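PDB 3IV7: alcohol dehydrogenase IV from Corynebacterium glutamicum, which probably acts as an NAD-dependent maleylacetate reductase of the iron-containing alcohol dehydrogenase family. Local coordinates for residues M70-A82 and V130-G142. Residues are numbered along the deposited sequence; the frame is centred on the assembly and turned at random. Where two conformers were deposited one is given.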
loop_
_atom_site.group_PDB
_atom_site.type_symbol
_atom_site.label_atom_id
_atom_site.label_comp_id
_atom_site.label_asym_id
_atom_site.label_seq_id
_atom_site.Cartn_x
_atom_site.Cartn_y
_atom_site.Cartn_z
HETATM N N MSE A 70 -3.716 29.825 -5.605
HETATM C CA MSE A 70 -4.143 29.170 -4.355
HETATM C C MSE A 70 -5.667 28.950 -4.312
HETATM O O MSE A 70 -6.442 29.848 -4.769
HETATM C CB MSE A 70 -3.746 30.089 -3.174
HETATM C CG MSE A 70 -3.903 29.469 -1.805
HETATM SE SE MSE A 70 -3.322 30.676 -0.370
HETATM C CE MSE A 70 -4.427 32.243 -0.784
ATOM N N HIS A 71 -6.093 27.829 -3.772
ATOM C CA HIS A 71 -7.531 27.457 -3.601
ATOM C C HIS A 71 -8.250 27.117 -4.936
ATOM O O HIS A 71 -9.462 26.882 -4.948
ATOM C CB HIS A 71 -8.305 28.543 -2.833
ATOM C CG HIS A 71 -7.648 28.979 -1.562
ATOM N ND1 HIS A 71 -7.355 28.107 -0.538
ATOM C CD2 HIS A 71 -7.306 30.217 -1.114
ATOM C CE1 HIS A 71 -6.807 28.777 0.464
ATOM N NE2 HIS A 71 -6.767 30.060 0.140
ATOM N N VAL A 72 -7.492 27.093 -6.031
ATOM C CA VAL A 72 -8.001 26.786 -7.384
ATOM C C VAL A 72 -9.373 27.398 -7.680
ATOM O O VAL A 72 -10.399 26.720 -7.596
ATOM C CB VAL A 72 -8.012 25.246 -7.671
ATOM C CG1 VAL A 72 -8.143 24.961 -9.202
ATOM C CG2 VAL A 72 -6.738 24.593 -7.144
ATOM N N PRO A 73 -9.389 28.706 -8.007
ATOM C CA PRO A 73 -10.614 29.348 -8.411
ATOM C C PRO A 73 -11.141 28.684 -9.642
ATOM O O PRO A 73 -10.366 28.309 -10.508
ATOM C CB PRO A 73 -10.179 30.793 -8.736
ATOM C CG PRO A 73 -8.941 31.001 -7.914
ATOM C CD PRO A 73 -8.268 29.662 -7.879
ATOM N N ILE A 74 -12.461 28.596 -9.741
ATOM C CA ILE A 74 -13.098 27.920 -10.828
ATOM C C ILE A 74 -12.765 28.580 -12.148
ATOM O O ILE A 74 -12.588 27.894 -13.142
ATOM C CB ILE A 74 -14.650 27.845 -10.641
ATOM C CG1 ILE A 74 -15.284 26.970 -11.754
ATOM C CG2 ILE A 74 -15.280 29.272 -10.649
ATOM C CD1 ILE A 74 -14.684 25.522 -11.863
ATOM N N GLU A 75 -12.606 29.911 -12.144
ATOM C CA GLU A 75 -12.256 30.639 -13.368
ATOM C C GLU A 75 -10.830 30.270 -13.850
ATOM O O GLU A 75 -10.548 30.243 -15.041
ATOM C CB GLU A 75 -12.354 32.154 -13.159
ATOM C CG GLU A 75 -13.776 32.681 -12.680
ATOM C CD GLU A 75 -13.964 32.587 -11.145
ATOM O OE1 GLU A 75 -13.047 32.109 -10.454
ATOM O OE2 GLU A 75 -15.024 33.001 -10.639
ATOM N N VAL A 76 -9.946 30.036 -12.920
ATOM C CA VAL A 76 -8.580 29.631 -13.250
ATOM C C VAL A 76 -8.587 28.165 -13.763
ATOM O O VAL A 76 -7.932 27.835 -14.733
ATOM C CB VAL A 76 -7.671 29.806 -12.018
ATOM C CG1 VAL A 76 -6.267 29.208 -12.250
ATOM C CG2 VAL A 76 -7.603 31.336 -11.628
ATOM N N ALA A 77 -9.362 27.301 -13.102
ATOM C CA ALA A 77 -9.508 25.923 -13.557
ATOM C C ALA A 77 -10.093 25.914 -14.987
ATOM O O ALA A 77 -9.576 25.216 -15.877
ATOM C CB ALA A 77 -10.399 25.142 -12.601
ATOM N N GLU A 78 -11.120 26.740 -15.222
ATOM C CA GLU A 78 -11.783 26.792 -16.544
ATOM C C GLU A 78 -10.841 27.238 -17.673
ATOM O O GLU A 78 -10.872 26.655 -18.758
ATOM C CB GLU A 78 -13.056 27.654 -16.510
ATOM C CG GLU A 78 -14.237 26.956 -15.820
ATOM C CD GLU A 78 -14.790 25.795 -16.645
ATOM O OE1 GLU A 78 -15.508 26.056 -17.611
ATOM O OE2 GLU A 78 -14.522 24.625 -16.318
ATOM N N ARG A 79 -10.017 28.263 -17.424
ATOM C CA ARG A 79 -8.972 28.657 -18.407
ATOM C C ARG A 79 -7.981 27.526 -18.662
ATOM O O ARG A 79 -7.671 27.237 -19.799
ATOM C CB ARG A 79 -8.211 29.898 -17.945
ATOM C CG ARG A 79 -8.962 31.209 -18.204
ATOM C CD ARG A 79 -8.088 32.430 -17.875
ATOM N NE ARG A 79 -7.815 32.573 -16.433
ATOM C CZ ARG A 79 -8.638 33.158 -15.554
ATOM N NH1 ARG A 79 -9.839 33.589 -15.921
ATOM N NH2 ARG A 79 -8.288 33.254 -14.294
ATOM N N ALA A 80 -7.492 26.884 -17.594
ATOM C CA ALA A 80 -6.523 25.767 -17.751
ATOM C C ALA A 80 -7.124 24.615 -18.560
ATOM O O ALA A 80 -6.448 24.025 -19.404
ATOM C CB ALA A 80 -6.045 25.275 -16.408
ATOM N N ARG A 81 -8.408 24.328 -18.342
ATOM C CA ARG A 81 -9.061 23.218 -19.045
ATOM C C ARG A 81 -9.155 23.534 -20.517
ATOM O O ARG A 81 -8.971 22.662 -21.342
ATOM C CB ARG A 81 -10.469 22.946 -18.481
ATOM C CG ARG A 81 -10.470 22.276 -17.117
ATOM C CD ARG A 81 -11.755 22.540 -16.353
ATOM N NE ARG A 81 -11.777 21.884 -15.014
ATOM C CZ ARG A 81 -12.685 22.142 -14.063
ATOM N NH1 ARG A 81 -13.610 23.068 -14.252
ATOM N NH2 ARG A 81 -12.640 21.503 -12.902
ATOM N N ALA A 82 -9.461 24.788 -20.835
ATOM C CA ALA A 82 -9.571 25.231 -22.224
ATOM C C ALA A 82 -8.218 25.115 -22.961
ATOM O O ALA A 82 -8.164 24.641 -24.094
ATOM C CB ALA A 82 -10.092 26.666 -22.275
ATOM N N VAL A 130 -8.371 13.641 -3.986
ATOM C CA VAL A 130 -9.150 14.770 -3.488
ATOM C C VAL A 130 -8.842 15.995 -4.325
ATOM O O VAL A 130 -7.648 16.327 -4.573
ATOM C CB VAL A 130 -8.804 15.074 -1.998
ATOM C CG1 VAL A 130 -9.502 16.398 -1.507
ATOM C CG2 VAL A 130 -9.196 13.874 -1.112
ATOM N N TRP A 131 -9.902 16.651 -4.778
ATOM C CA TRP A 131 -9.805 17.902 -5.531
ATOM C C TRP A 131 -10.403 19.033 -4.728
ATOM O O TRP A 131 -11.174 18.802 -3.833
ATOM C CB TRP A 131 -10.554 17.784 -6.871
ATOM C CG TRP A 131 -11.990 17.421 -6.761
ATOM C CD1 TRP A 131 -12.519 16.173 -6.871
ATOM C CD2 TRP A 131 -13.085 18.300 -6.534
ATOM N NE1 TRP A 131 -13.873 16.216 -6.732
ATOM C CE2 TRP A 131 -14.257 17.510 -6.528
ATOM C CE3 TRP A 131 -13.198 19.683 -6.312
ATOM C CZ2 TRP A 131 -15.532 18.054 -6.316
ATOM C CZ3 TRP A 131 -14.454 20.233 -6.141
ATOM C CH2 TRP A 131 -15.614 19.414 -6.112
ATOM N N GLY A 132 -10.031 20.256 -5.079
ATOM C CA GLY A 132 -10.576 21.431 -4.473
ATOM C C GLY A 132 -10.813 22.516 -5.490
ATOM O O GLY A 132 -10.059 22.663 -6.474
ATOM N N LEU A 133 -11.893 23.247 -5.286
ATOM C CA LEU A 133 -12.239 24.366 -6.122
ATOM C C LEU A 133 -12.842 25.466 -5.287
ATOM O O LEU A 133 -13.559 25.191 -4.320
ATOM C CB LEU A 133 -13.268 23.938 -7.166
ATOM C CG LEU A 133 -12.791 22.978 -8.253
ATOM C CD1 LEU A 133 -13.983 22.460 -9.041
ATOM C CD2 LEU A 133 -11.759 23.687 -9.187
ATOM N N THR A 134 -12.641 26.713 -5.725
ATOM C CA THR A 134 -13.284 27.845 -5.118
ATOM C C THR A 134 -14.186 28.550 -6.104
ATOM O O THR A 134 -13.738 29.036 -7.148
ATOM C CB THR A 134 -12.267 28.836 -4.524
ATOM O OG1 THR A 134 -11.460 28.147 -3.555
ATOM C CG2 THR A 134 -12.996 29.977 -3.838
ATOM N N GLU A 135 -15.469 28.591 -5.784
ATOM C CA GLU A 135 -16.444 29.233 -6.640
ATOM C C GLU A 135 -17.348 30.084 -5.775
ATOM O O GLU A 135 -17.763 29.645 -4.704
ATOM C CB GLU A 135 -17.272 28.178 -7.398
ATOM C CG GLU A 135 -18.357 28.735 -8.274
ATOM C CD GLU A 135 -19.049 27.644 -9.143
ATOM O OE1 GLU A 135 -18.442 26.562 -9.412
ATOM O OE2 GLU A 135 -20.195 27.863 -9.513
ATOM N N ALA A 136 -17.637 31.292 -6.247
ATOM C CA ALA A 136 -18.563 32.209 -5.576
ATOM C C ALA A 136 -18.194 32.408 -4.108
ATOM O O ALA A 136 -19.068 32.416 -3.247
ATOM C CB ALA A 136 -20.053 31.696 -5.718
ATOM N N ALA A 137 -16.885 32.549 -3.842
ATOM C CA ALA A 137 -16.356 32.776 -2.480
ATOM C C ALA A 137 -16.530 31.564 -1.572
ATOM O O ALA A 137 -16.634 31.701 -0.369
ATOM C CB ALA A 137 -17.029 34.022 -1.843
ATOM N N ARG A 138 -16.533 30.378 -2.144
ATOM C CA ARG A 138 -16.730 29.169 -1.374
ATOM C C ARG A 138 -15.790 28.117 -1.876
ATOM O O ARG A 138 -15.751 27.847 -3.068
ATOM C CB ARG A 138 -18.195 28.704 -1.536
ATOM C CG ARG A 138 -18.536 27.306 -0.994
ATOM C CD ARG A 138 -20.036 27.159 -0.969
ATOM N NE ARG A 138 -20.528 25.805 -0.754
ATOM C CZ ARG A 138 -20.734 24.905 -1.719
ATOM N NH1 ARG A 138 -20.358 25.145 -2.974
ATOM N NH2 ARG A 138 -21.291 23.744 -1.421
ATOM N N LYS A 139 -15.003 27.549 -0.960
ATOM C CA LYS A 139 -14.062 26.529 -1.281
ATOM C C LYS A 139 -14.645 25.210 -0.855
ATOM O O LYS A 139 -15.136 25.085 0.242
ATOM C CB LYS A 139 -12.747 26.802 -0.518
ATOM C CG LYS A 139 -11.745 25.653 -0.521
ATOM C CD LYS A 139 -10.993 25.520 -1.826
ATOM C CE LYS A 139 -9.784 24.584 -1.680
ATOM N NZ LYS A 139 -10.190 23.222 -1.259
ATOM N N THR A 140 -14.642 24.230 -1.727
ATOM C CA THR A 140 -15.044 22.896 -1.319
ATOM C C THR A 140 -14.082 21.899 -1.878
ATOM O O THR A 140 -13.268 22.236 -2.749
ATOM C CB THR A 140 -16.507 22.551 -1.776
ATOM O OG1 THR A 140 -16.521 22.329 -3.170
ATOM C CG2 THR A 140 -17.466 23.683 -1.423
ATOM N N THR A 141 -14.144 20.681 -1.344
ATOM C CA THR A 141 -13.326 19.591 -1.796
ATOM C C THR A 141 -14.186 18.388 -2.035
ATOM O O THR A 141 -15.243 18.223 -1.428
ATOM C CB THR A 141 -12.273 19.160 -0.737
ATOM O OG1 THR A 141 -12.946 18.819 0.476
ATOM C CG2 THR A 141 -11.265 20.277 -0.484
ATOM N N GLY A 142 -13.743 17.546 -2.916
ATOM C CA GLY A 142 -14.464 16.348 -3.218
ATOM C C GLY A 142 -13.508 15.282 -3.640
ATOM O O GLY A 142 -12.302 15.503 -3.686
HETATM O O HOH W 1 -16.893 32.236 -8.670
HETATM O O HOH W 2 -13.642 31.653 -7.517
#
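Thr134 carries OG1 opposite its own carbonyl carbon (chi1 -58°), where the hydroxyl donates to His71 O at 2.7 Å. Leu133, with a similar first torsion, sends CD2 to Val72 CG1 at 3.8 Å. The backbones meet in a single beta bridge between Pro73 and Thr134: Thr134 N binds Val72 O (2.9 Å), coming from above that carbonyl's plane, and Ile74 N returns a bond to Thr134 O. These bonds use the residues on either side of Pro73, the pattern of a parallel bridge, and Pro73 itself is the N-cap of the helix. Leu133 CD2 also rests on Ala77 CB (4.0 Å), while its CD1 meets the guanidinium edge of Arg81 at NH2. Ile74 lies alongside Glu135, CG2 against CG at 3.9 Å. Two waters extend the link: one joins Glu75 OE1 to Thr134 O, which thus accepts two bonds, the other Glu75 OE2 to Ala136 N in the type I' turn of the hairpin. Lys139 CD packs on His71 O, and the ring of His71 hydrogen-bonds through NE2 to Asn253 OD1. The loop entering helix 74-86 thereby grips strand 130-135 of the two-stranded hairpin, while helix 98-111 touches both Ala77 and Trp131.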